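Local atomic coordinates of polyphosphate kinase (Porphyromonas gingivalis, PDB entry 2O8R), a protein that probably catalyses the reversible transfer of the terminal phosphate of ATP to a growing polyphosphate chain. Residues A180-P185 with E215-V220; E137-L142 with S207-I212; Y163-L168 with G273-E278; I101-I106 with L117-P122. The protein carries 3 engineered substitutions. All coordinates share one frame; numbering follows the deposited sequence.

Interaction 1: A180-P185 with E215-V220; sequences ALLNVP and EHLDVV
No flat group lies between Leu182 and its partners Leu217 and Val220, and neither ring faces nor ring edges take part. Beside the contact, His216 stacks on Phe135 of the helix 125-139. The contact itself is made by methyl groups. Leu182 CD2 lies 3.9 Å from Val220 CG1, and these two side chains reach toward each other tip to tip. The same Leu182 CD2 is 4.0 Å from Leu217 CD2, but here the side chains run across one another at a slant. With CG of Leu182 set between its backbone N and its carbonyl carbon (chi1 48°), this one methyl meets both partners. Leu217 turns CG beside its own N (chi1 -76°), and its CD2 branch then comes nearer to the strand. Leu217 and Val220 are three residues apart on one short turn of helix, with a weak bond from Val220 N to Leu217 O, so both can meet one leucine. Around them, Leu217 also packs on Val166 and Val226, and Val220 on Phe135. All three touching residues are buried. The contact is purely apolar and holds through shape and burial, with no directional bond between the segments.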
# COMPACT_ATOMS: atom_id res chain seq x y z
N ALA A 180 -32.98 1.16 -10.92
CA ALA A 180 -32.11 1.20 -9.76
C ALA A 180 -30.65 1.02 -10.11
O ALA A 180 -30.28 0.44 -11.15
CB ALA A 180 -32.54 0.19 -8.75
N LEU A 181 -29.80 1.55 -9.24
CA LEU A 181 -28.38 1.47 -9.44
C LEU A 181 -27.83 0.74 -8.26
O LEU A 181 -28.13 1.11 -7.12
CB LEU A 181 -27.79 2.88 -9.46
CG LEU A 181 -26.33 3.06 -9.85
CD1 LEU A 181 -26.13 2.78 -11.33
CD2 LEU A 181 -25.92 4.48 -9.55
N LEU A 182 -27.04 -0.31 -8.50
CA LEU A 182 -26.21 -0.80 -7.39
C LEU A 182 -24.72 -1.05 -7.67
O LEU A 182 -24.27 -1.12 -8.83
CB LEU A 182 -26.87 -1.94 -6.60
CG LEU A 182 -27.50 -3.13 -7.30
CD1 LEU A 182 -26.43 -4.11 -7.68
CD2 LEU A 182 -28.48 -3.76 -6.36
N ASN A 183 -23.97 -1.13 -6.57
CA ASN A 183 -22.53 -1.19 -6.60
C ASN A 183 -22.05 -2.61 -6.66
O ASN A 183 -22.67 -3.51 -6.10
CB ASN A 183 -21.96 -0.52 -5.35
CG ASN A 183 -22.66 -0.95 -4.08
OD1 ASN A 183 -23.88 -1.14 -4.06
ND2 ASN A 183 -21.90 -1.10 -3.01
N VAL A 184 -20.94 -2.84 -7.35
CA VAL A 184 -20.29 -4.12 -7.25
C VAL A 184 -19.04 -3.92 -6.39
O VAL A 184 -18.05 -3.35 -6.83
CB VAL A 184 -20.07 -4.80 -8.62
CG1 VAL A 184 -21.16 -4.33 -9.55
CG2 VAL A 184 -18.73 -4.48 -9.20
N PRO A 185 -19.12 -4.35 -5.12
CA PRO A 185 -18.16 -3.95 -4.09
C PRO A 185 -16.78 -4.58 -4.26
O PRO A 185 -16.33 -5.33 -3.40
CB PRO A 185 -18.80 -4.44 -2.80
CG PRO A 185 -19.71 -5.54 -3.21
CD PRO A 185 -20.15 -5.27 -4.62
N GLU A 215 -27.84 -12.71 -9.86
CA GLU A 215 -28.58 -13.91 -9.55
C GLU A 215 -29.38 -13.79 -8.24
O GLU A 215 -30.17 -14.67 -7.89
CB GLU A 215 -27.59 -15.09 -9.49
CG GLU A 215 -28.19 -16.49 -9.54
CD GLU A 215 -29.13 -16.71 -10.71
OE1 GLU A 215 -28.90 -16.13 -11.80
OE2 GLU A 215 -30.10 -17.49 -10.55
N HIS A 216 -29.19 -12.70 -7.51
CA HIS A 216 -29.86 -12.56 -6.22
C HIS A 216 -30.57 -11.22 -6.07
O HIS A 216 -30.90 -10.81 -4.95
CB HIS A 216 -28.86 -12.77 -5.08
CG HIS A 216 -28.26 -14.14 -5.05
ND1 HIS A 216 -27.06 -14.45 -5.67
CD2 HIS A 216 -28.70 -15.30 -4.50
CE1 HIS A 216 -26.79 -15.73 -5.49
NE2 HIS A 216 -27.76 -16.26 -4.78
N LEU A 217 -30.81 -10.55 -7.19
CA LEU A 217 -31.41 -9.23 -7.18
C LEU A 217 -32.79 -9.25 -6.54
O LEU A 217 -33.22 -8.27 -5.93
CB LEU A 217 -31.48 -8.66 -8.60
CG LEU A 217 -30.19 -8.14 -9.23
CD1 LEU A 217 -30.37 -7.89 -10.70
CD2 LEU A 217 -29.74 -6.87 -8.54
N ASP A 218 -33.47 -10.40 -6.65
CA ASP A 218 -34.79 -10.60 -6.06
C ASP A 218 -34.83 -10.44 -4.54
O ASP A 218 -35.86 -10.07 -3.99
CB ASP A 218 -35.37 -11.95 -6.46
CG ASP A 218 -34.35 -13.06 -6.36
OD1 ASP A 218 -33.50 -13.17 -7.27
OD2 ASP A 218 -34.41 -13.82 -5.37
N VAL A 219 -33.72 -10.70 -3.85
CA VAL A 219 -33.68 -10.49 -2.40
C VAL A 219 -33.45 -9.01 -2.05
O VAL A 219 -33.85 -8.53 -0.98
CB VAL A 219 -32.66 -11.42 -1.66
CG1 VAL A 219 -32.34 -12.68 -2.48
CG2 VAL A 219 -31.39 -10.70 -1.28
N VAL A 220 -32.84 -8.29 -2.99
CA VAL A 220 -32.53 -6.88 -2.81
C VAL A 220 -33.78 -6.05 -3.08
O VAL A 220 -34.03 -5.03 -2.43
CB VAL A 220 -31.35 -6.47 -3.73
CG1 VAL A 220 -31.12 -4.97 -3.70
CG2 VAL A 220 -30.09 -7.20 -3.32

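Interaction 2: E137-L142 with S207-I212; sequences EEIFPL and SFLEDI
Ile139 CD1 fits between two side chains of the next helix. It lies 3.5 Å from Leu209 CD1 and 3.6 Å from Ile212 CG2. Leu209 CD1 also sits 3.9 Å from Ile139 CG1, and the two side chains lie alongside each other, pointing opposite ways. Ile212 instead meets Ile139 at a slant, with its CG2 branch in front. The extended form of Ile139 (chi2 -177°) carries CD1 forward to both partners. Leu209 has CG anti to its backbone N (chi1 -163°), and its end comes closer to Ile139 than its base.

Leu209 and Ile212 are three residues apart, so one helical face presents both. Their helix starts directly after Phe208, which holds the N-cap position and whose O accepts weak bonds from Asp211 N and Ile212 N. Further out, Leu189 touches Ile139 and Leu209, Val193 packs on Leu209 and Ile212, and Phe135 and Leu131 of the helix 125-139 pack on Ile212. Glu210 pairs with Arg191 in a salt bridge, and Asp211 bonds to Tyr300. Beyond Ile139, Phe140 and Pro141 pack on Phe156 of the second subunit. This is plain apolar helix-to-helix packing in the middle domain of a PPK1-family enzyme, joining the end of helix 125-139 to the start of helix 209-214.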
# COMPACT_ATOMS: atom_id res chain seq x y z
N GLU A 137 -24.13 -13.50 3.22
CA GLU A 137 -23.23 -13.14 4.31
C GLU A 137 -22.12 -12.17 3.91
O GLU A 137 -21.65 -11.40 4.74
CB GLU A 137 -22.60 -14.38 4.94
CG GLU A 137 -23.56 -15.36 5.59
CD GLU A 137 -22.83 -16.60 6.11
OE1 GLU A 137 -21.63 -16.77 5.81
OE2 GLU A 137 -23.47 -17.41 6.82
N GLU A 138 -21.69 -12.22 2.65
CA GLU A 138 -20.49 -11.48 2.24
C GLU A 138 -20.72 -10.31 1.26
O GLU A 138 -20.11 -9.25 1.42
CB GLU A 138 -19.46 -12.44 1.65
CG GLU A 138 -19.02 -13.54 2.60
CD GLU A 138 -17.81 -13.16 3.42
OE1 GLU A 138 -17.40 -11.99 3.39
OE2 GLU A 138 -17.26 -14.06 4.10
N ILE A 139 -21.55 -10.51 0.24
CA ILE A 139 -21.81 -9.44 -0.72
C ILE A 139 -22.84 -8.43 -0.22
O ILE A 139 -22.56 -7.23 -0.15
CB ILE A 139 -22.33 -9.98 -2.07
CG1 ILE A 139 -21.31 -10.92 -2.70
CG2 ILE A 139 -22.65 -8.83 -3.00
CD1 ILE A 139 -21.71 -11.42 -4.04
N PHE A 140 -24.02 -8.93 0.13
CA PHE A 140 -25.14 -8.07 0.50
C PHE A 140 -24.78 -6.96 1.48
O PHE A 140 -25.13 -5.81 1.24
CB PHE A 140 -26.33 -8.90 1.01
CG PHE A 140 -27.55 -8.10 1.29
CD1 PHE A 140 -28.46 -7.82 0.28
CD2 PHE A 140 -27.80 -7.61 2.57
CE1 PHE A 140 -29.60 -7.07 0.53
CE2 PHE A 140 -28.93 -6.86 2.83
CZ PHE A 140 -29.83 -6.59 1.81
N PRO A 141 -24.08 -7.28 2.59
CA PRO A 141 -23.71 -6.19 3.52
C PRO A 141 -22.88 -5.06 2.89
O PRO A 141 -22.73 -4.01 3.50
CB PRO A 141 -22.87 -6.90 4.59
CG PRO A 141 -23.21 -8.36 4.47
CD PRO A 141 -23.63 -8.61 3.06
N LEU A 142 -22.34 -5.28 1.69
CA LEU A 142 -21.50 -4.29 1.03
C LEU A 142 -22.25 -3.57 -0.10
O LEU A 142 -21.67 -2.80 -0.87
CB LEU A 142 -20.22 -4.95 0.52
CG LEU A 142 -19.25 -5.62 1.50
CD1 LEU A 142 -17.99 -6.08 0.78
CD2 LEU A 142 -18.88 -4.69 2.64
N SER A 207 -16.42 -17.20 -10.70
CA SER A 207 -17.57 -16.40 -11.06
C SER A 207 -17.21 -14.95 -10.94
O SER A 207 -16.45 -14.58 -10.04
CB SER A 207 -18.72 -16.67 -10.10
OG SER A 207 -19.26 -17.95 -10.33
N PHE A 208 -17.74 -14.14 -11.85
CA PHE A 208 -17.71 -12.67 -11.71
C PHE A 208 -18.56 -12.29 -10.51
O PHE A 208 -19.65 -12.84 -10.30
CB PHE A 208 -18.29 -11.97 -12.94
CG PHE A 208 -17.44 -12.08 -14.19
CD1 PHE A 208 -16.60 -11.04 -14.57
CD2 PHE A 208 -17.49 -13.21 -14.99
CE1 PHE A 208 -15.83 -11.12 -15.72
CE2 PHE A 208 -16.73 -13.29 -16.14
CZ PHE A 208 -15.90 -12.25 -16.51
N LEU A 209 -18.08 -11.35 -9.73
CA LEU A 209 -18.85 -10.82 -8.62
C LEU A 209 -20.21 -10.32 -9.10
O LEU A 209 -21.24 -10.65 -8.48
CB LEU A 209 -18.08 -9.70 -7.94
CG LEU A 209 -18.50 -9.26 -6.55
CD1 LEU A 209 -18.78 -10.46 -5.67
CD2 LEU A 209 -17.40 -8.37 -5.94
N GLU A 210 -20.24 -9.57 -10.20
CA GLU A 210 -21.49 -8.95 -10.67
C GLU A 210 -22.51 -9.97 -11.13
O GLU A 210 -23.71 -9.71 -11.08
CB GLU A 210 -21.25 -7.87 -11.74
CG GLU A 210 -20.77 -8.39 -13.10
CD GLU A 210 -19.25 -8.44 -13.23
OE1 GLU A 210 -18.56 -8.66 -12.20
OE2 GLU A 210 -18.74 -8.28 -14.36
N ASP A 211 -22.03 -11.13 -11.57
CA ASP A 211 -22.92 -12.22 -11.93
C ASP A 211 -23.68 -12.74 -10.69
O ASP A 211 -24.89 -12.88 -10.71
CB ASP A 211 -22.15 -13.34 -12.63
CG ASP A 211 -21.93 -13.08 -14.12
OD1 ASP A 211 -22.55 -12.15 -14.67
OD2 ASP A 211 -21.15 -13.81 -14.74
N ILE A 212 -22.95 -12.97 -9.61
CA ILE A 212 -23.57 -13.38 -8.36
C ILE A 212 -24.65 -12.40 -7.94
O ILE A 212 -25.76 -12.81 -7.60
CB ILE A 212 -22.55 -13.55 -7.22
CG1 ILE A 212 -21.42 -14.51 -7.67
CG2 ILE A 212 -23.28 -14.04 -5.93
CD1 ILE A 212 -20.17 -14.41 -6.81

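Interaction 3: Y163-L168 with G273-E278; sequences YLAVRL and GRMPDE
Apolar contact joins Ala165 to Met275, which is present as selenomethionine. Ala165 CB meets the terminal methyl, Met275 CE, at 3.4 Å. The chain of Met275 is extended beyond CG (chi2 -167°), which lets its end reach the strand from a loop whose backbone stays well back. Tyr230 of strand 225-235 touches both Met275 and Pro276.

A second kind of contact is that of a charged group with a proline ring. Arg167 NH1 lies 3.9 Å from Pro276 CG, and the two side chains cross at a slant. Arg167 starts out extended and then bends at chi3 (79°), which turns its guanidinium group toward the proline. The same arginine makes a cation-pi contact with Tyr177.

An opposite charge lies farther off. Glu278 OE1 is 5.2 Å from Arg167 NH1, so the two may attract each other weakly, but they form no salt bridge. No hydrogen bond crosses between the segments.

Strand 163-169 lies between strands 178-183 and 225-235 in a six-stranded mixed sheet. Ala165 and Arg167 point toward the loop that leads from strand 268-272 into helix 277-283, with Pro276 at its N-cap position. Leu164 and Val166 point the other way, and Leu164 packs on helix 209-214.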
# COMPACT_ATOMS: atom_id res chain seq x y z
N TYR A 163 -20.90 -0.79 -12.14
CA TYR A 163 -22.22 -0.70 -11.51
C TYR A 163 -23.22 -1.50 -12.32
O TYR A 163 -23.03 -1.77 -13.52
CB TYR A 163 -22.72 0.74 -11.45
CG TYR A 163 -21.96 1.67 -10.55
CD1 TYR A 163 -22.57 2.20 -9.41
CD2 TYR A 163 -20.66 2.06 -10.84
CE1 TYR A 163 -21.89 3.08 -8.59
CE2 TYR A 163 -19.97 2.94 -10.01
CZ TYR A 163 -20.59 3.45 -8.89
OH TYR A 163 -19.91 4.33 -8.08
N LEU A 164 -24.29 -1.88 -11.64
CA LEU A 164 -25.40 -2.58 -12.25
C LEU A 164 -26.57 -1.63 -12.26
O LEU A 164 -27.00 -1.13 -11.21
CB LEU A 164 -25.75 -3.81 -11.42
CG LEU A 164 -25.34 -5.22 -11.85
CD1 LEU A 164 -24.48 -5.28 -13.10
CD2 LEU A 164 -24.67 -5.89 -10.67
N ALA A 165 -27.08 -1.35 -13.45
CA ALA A 165 -28.36 -0.67 -13.57
C ALA A 165 -29.44 -1.73 -13.72
O ALA A 165 -29.37 -2.56 -14.63
CB ALA A 165 -28.36 0.27 -14.73
N VAL A 166 -30.40 -1.71 -12.81
CA VAL A 166 -31.50 -2.69 -12.76
C VAL A 166 -32.82 -2.04 -13.16
O VAL A 166 -33.14 -0.95 -12.69
CB VAL A 166 -31.69 -3.22 -11.31
CG1 VAL A 166 -32.82 -4.22 -11.25
CG2 VAL A 166 -30.41 -3.85 -10.78
N ARG A 167 -33.58 -2.71 -14.02
CA ARG A 167 -34.93 -2.29 -14.38
C ARG A 167 -35.96 -3.05 -13.54
O ARG A 167 -35.91 -4.28 -13.47
CB ARG A 167 -35.19 -2.55 -15.85
CG ARG A 167 -36.61 -2.28 -16.29
CD ARG A 167 -36.69 -2.18 -17.80
NE ARG A 167 -36.71 -3.49 -18.43
CZ ARG A 167 -36.67 -3.67 -19.75
NH1 ARG A 167 -36.62 -2.63 -20.56
NH2 ARG A 167 -36.69 -4.90 -20.25
N LEU A 168 -36.89 -2.33 -12.93
CA LEU A 168 -37.88 -2.94 -12.05
C LEU A 168 -39.34 -2.67 -12.43
O LEU A 168 -39.70 -1.54 -12.79
CB LEU A 168 -37.63 -2.48 -10.62
CG LEU A 168 -36.24 -2.73 -10.07
CD1 LEU A 168 -35.90 -1.73 -8.98
CD2 LEU A 168 -36.10 -4.16 -9.57
N GLY A 273 -24.39 -3.95 -24.33
CA GLY A 273 -25.18 -3.61 -25.51
C GLY A 273 -26.63 -4.06 -25.58
O GLY A 273 -27.40 -3.53 -26.38
N ARG A 274 -27.00 -5.04 -24.76
CA ARG A 274 -28.38 -5.49 -24.65
C ARG A 274 -29.27 -4.40 -24.03
O ARG A 274 -30.49 -4.56 -24.00
CB ARG A 274 -28.49 -6.76 -23.80
CG ARG A 274 -27.81 -7.99 -24.37
CD ARG A 274 -27.61 -9.07 -23.31
NE ARG A 274 -28.69 -10.06 -23.28
CZ ARG A 274 -28.66 -11.23 -23.91
NH1 ARG A 274 -27.60 -11.58 -24.63
NH2 ARG A 274 -29.69 -12.06 -23.81
N MSE A 275 -28.66 -3.32 -23.54
CA MSE A 275 -29.38 -2.28 -22.82
C MSE A 275 -30.19 -1.42 -23.76
O MSE A 275 -29.63 -0.88 -24.72
CB MSE A 275 -28.40 -1.40 -22.06
CG MSE A 275 -28.94 -0.88 -20.75
SE MSE A 275 -27.86 0.55 -19.99
CE MSE A 275 -28.19 0.31 -18.12
N PRO A 276 -31.50 -1.31 -23.52
CA PRO A 276 -32.38 -0.39 -24.24
C PRO A 276 -32.01 1.07 -23.96
O PRO A 276 -31.47 1.38 -22.90
CB PRO A 276 -33.77 -0.69 -23.67
CG PRO A 276 -33.65 -2.06 -23.08
CD PRO A 276 -32.26 -2.12 -22.54
N ASP A 277 -32.29 1.96 -24.91
CA ASP A 277 -31.88 3.36 -24.78
C ASP A 277 -32.72 4.13 -23.76
O ASP A 277 -32.25 5.13 -23.21
CB ASP A 277 -31.91 4.09 -26.13
CG ASP A 277 -31.20 3.31 -27.22
OD1 ASP A 277 -31.63 2.18 -27.52
OD2 ASP A 277 -30.21 3.83 -27.77
N GLU A 278 -33.94 3.65 -23.50
CA GLU A 278 -34.80 4.26 -22.49
C GLU A 278 -34.10 4.30 -21.13
O GLU A 278 -34.14 5.31 -20.43
CB GLU A 278 -36.13 3.53 -22.36
CG GLU A 278 -36.98 3.53 -23.62
CD GLU A 278 -36.93 2.19 -24.33
OE1 GLU A 278 -37.57 1.24 -23.85
OE2 GLU A 278 -36.27 2.11 -25.39

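Interaction 4: I101-I106 with L117-P122; sequences IFYDQI and LRTHAP. With SO4 (sulfate ion), chain J; SO4 (sulfate ion), chain H.
Phe102 and Leu117 form the buried half of this contact. Leu117 CD2 approaches the edge of the Phe102 ring, 4.1 Å from CZ, and the two side chains cross at about a right angle. Phe102 holds CG anti to its backbone N (chi1 -177°), which swings the ring toward the strand. Leu42 of helix 35-63 packs on Phe102, while Phe192, Tyr206 and Phe208 pack on Leu117.

The other half is partly open to solvent. Thr119 OG1 lies in the plane of the Tyr103 ring at its edge, 3.7 Å from CE1. One face of that ring has Phe102 CD2 over its centre. Thr119 OG1 also makes a weak hydrogen bond to Tyr300 OH. Beyond it, backbone N-H groups of the segment 117-122 bind a sulfate (chain J). Thr119 N bonds to its O4 at 2.6 Å, with an angle of 152°. His120 N bonds to O3 of the same sulfate at 2.7 Å. Arg118 reaches toward a second sulfate (chain H), and Pro122 CB lies against one face of its guanidinium group. Both ions probably come from the crystallisation liquor.

Within the fold, the contact brings the long helix 83-112 against strand 115-118. That strand is an outer member of a three-stranded mixed sheet and runs parallel to strand 204-208.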
# COMPACT_ATOMS: atom_id res chain seq x y z
N ILE A 101 -11.80 -12.84 -28.99
CA ILE A 101 -10.69 -13.51 -28.32
C ILE A 101 -11.14 -14.09 -26.98
O ILE A 101 -10.86 -15.24 -26.67
CB ILE A 101 -9.49 -12.57 -28.13
CG1 ILE A 101 -8.99 -12.12 -29.50
CG2 ILE A 101 -8.35 -13.28 -27.45
CD1 ILE A 101 -8.07 -10.96 -29.46
N PHE A 102 -11.89 -13.30 -26.22
CA PHE A 102 -12.30 -13.69 -24.88
C PHE A 102 -13.25 -14.89 -24.86
O PHE A 102 -13.01 -15.87 -24.15
CB PHE A 102 -12.93 -12.51 -24.14
CG PHE A 102 -13.30 -12.81 -22.72
CD1 PHE A 102 -12.31 -13.06 -21.77
CD2 PHE A 102 -14.63 -12.84 -22.33
CE1 PHE A 102 -12.65 -13.34 -20.46
CE2 PHE A 102 -14.96 -13.12 -21.02
CZ PHE A 102 -13.97 -13.37 -20.08
N TYR A 103 -14.30 -14.80 -25.65
CA TYR A 103 -15.32 -15.84 -25.66
C TYR A 103 -14.98 -17.03 -26.54
O TYR A 103 -15.38 -18.15 -26.23
CB TYR A 103 -16.65 -15.25 -26.13
CG TYR A 103 -17.34 -14.39 -25.11
CD1 TYR A 103 -17.82 -14.93 -23.94
CD2 TYR A 103 -17.53 -13.03 -25.34
CE1 TYR A 103 -18.46 -14.16 -23.01
CE2 TYR A 103 -18.17 -12.25 -24.41
CZ TYR A 103 -18.63 -12.82 -23.25
OH TYR A 103 -19.27 -12.05 -22.31
N ASP A 104 -14.28 -16.79 -27.64
CA ASP A 104 -14.01 -17.85 -28.60
C ASP A 104 -12.71 -18.57 -28.35
O ASP A 104 -12.50 -19.67 -28.85
CB ASP A 104 -14.03 -17.32 -30.04
CG ASP A 104 -15.31 -16.61 -30.37
OD1 ASP A 104 -16.35 -17.00 -29.80
OD2 ASP A 104 -15.29 -15.66 -31.18
N GLN A 105 -11.82 -17.96 -27.59
CA GLN A 105 -10.51 -18.55 -27.41
C GLN A 105 -10.11 -18.69 -25.95
O GLN A 105 -9.88 -19.80 -25.47
CB GLN A 105 -9.46 -17.79 -28.22
CG GLN A 105 -9.58 -17.98 -29.71
CD GLN A 105 -8.55 -17.18 -30.50
OE1 GLN A 105 -7.92 -16.26 -29.97
NE2 GLN A 105 -8.37 -17.54 -31.77
N ILE A 106 -10.06 -17.57 -25.24
CA ILE A 106 -9.64 -17.59 -23.84
C ILE A 106 -10.48 -18.53 -22.97
O ILE A 106 -9.95 -19.53 -22.46
CB ILE A 106 -9.60 -16.20 -23.23
CG1 ILE A 106 -8.76 -15.27 -24.12
CG2 ILE A 106 -9.04 -16.25 -21.80
CD1 ILE A 106 -7.29 -15.46 -24.00
N LEU A 117 -14.36 -20.39 -16.02
CA LEU A 117 -14.76 -19.06 -15.65
C LEU A 117 -16.18 -18.98 -16.12
O LEU A 117 -16.44 -18.94 -17.32
CB LEU A 117 -13.90 -18.00 -16.34
CG LEU A 117 -14.31 -16.55 -16.06
CD1 LEU A 117 -14.50 -16.30 -14.56
CD2 LEU A 117 -13.31 -15.56 -16.62
N ARG A 118 -17.10 -19.00 -15.17
CA ARG A 118 -18.50 -19.10 -15.54
C ARG A 118 -19.03 -17.80 -16.07
O ARG A 118 -18.75 -16.72 -15.54
CB ARG A 118 -19.36 -19.65 -14.39
CG ARG A 118 -19.44 -21.17 -14.41
CD ARG A 118 -20.76 -21.67 -13.82
NE ARG A 118 -20.58 -22.12 -12.45
CZ ARG A 118 -20.40 -23.39 -12.10
NH1 ARG A 118 -20.40 -24.34 -13.02
NH2 ARG A 118 -20.23 -23.70 -10.83
N THR A 119 -19.78 -17.91 -17.14
CA THR A 119 -20.30 -16.76 -17.83
C THR A 119 -21.83 -16.72 -17.66
O THR A 119 -22.47 -15.71 -17.92
CB THR A 119 -19.83 -16.79 -19.28
OG1 THR A 119 -19.44 -15.48 -19.70
CG2 THR A 119 -20.90 -17.36 -20.19
N HIS A 120 -22.38 -17.85 -17.19
CA HIS A 120 -23.78 -17.96 -16.78
C HIS A 120 -23.86 -18.46 -15.33
O HIS A 120 -22.83 -18.76 -14.71
CB HIS A 120 -24.53 -18.91 -17.70
CG HIS A 120 -24.37 -18.59 -19.16
ND1 HIS A 120 -23.87 -19.49 -20.07
CD2 HIS A 120 -24.62 -17.45 -19.85
CE1 HIS A 120 -23.84 -18.94 -21.27
NE2 HIS A 120 -24.28 -17.70 -21.16
N ALA A 121 -25.09 -18.55 -14.79
CA ALA A 121 -25.28 -18.92 -13.37
C ALA A 121 -25.22 -20.42 -13.18
O ALA A 121 -25.72 -21.16 -14.02
CB ALA A 121 -26.60 -18.38 -12.85
N PRO A 122 -24.61 -20.89 -12.07
CA PRO A 122 -24.39 -22.33 -11.95
C PRO A 122 -25.70 -23.06 -11.78
O PRO A 122 -26.64 -22.51 -11.23
CB PRO A 122 -23.58 -22.45 -10.66
CG PRO A 122 -23.96 -21.23 -9.87
CD PRO A 122 -24.13 -20.16 -10.89
S SO4 J . -20.93 -20.85 -18.27
O1 SO4 J . -20.67 -22.29 -18.26
O2 SO4 J . -21.79 -20.53 -19.40
O3 SO4 J . -21.58 -20.47 -17.02
O4 SO4 J . -19.67 -20.13 -18.43
S SO4 H . -22.90 -25.75 -14.44
O1 SO4 H . -22.02 -26.91 -14.49
O2 SO4 H . -23.96 -25.89 -15.44
O3 SO4 H . -23.48 -25.63 -13.10
O4 SO4 H . -22.15 -24.54 -14.75

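Interactions 1 and 2 are core contacts, wholly apolar and made by branched side chains. Their centres are 8 Å apart, they use consecutive helices, 209-214 and 217-220, and both reach the second subunit. Interaction 3 shares its sheet with interaction 1, since strands 163-169 and 178-183 are neighbours. It is only partly buried, and it adds a charged side chain to the apolar pair. Interaction 4 is also partly buried and is the one that carries bound ions. It meets interaction 2 through the neighbouring strands 115-118 and 204-208. Interactions 3 and 4 do not touch, their nearest atoms being about 8 Å apart.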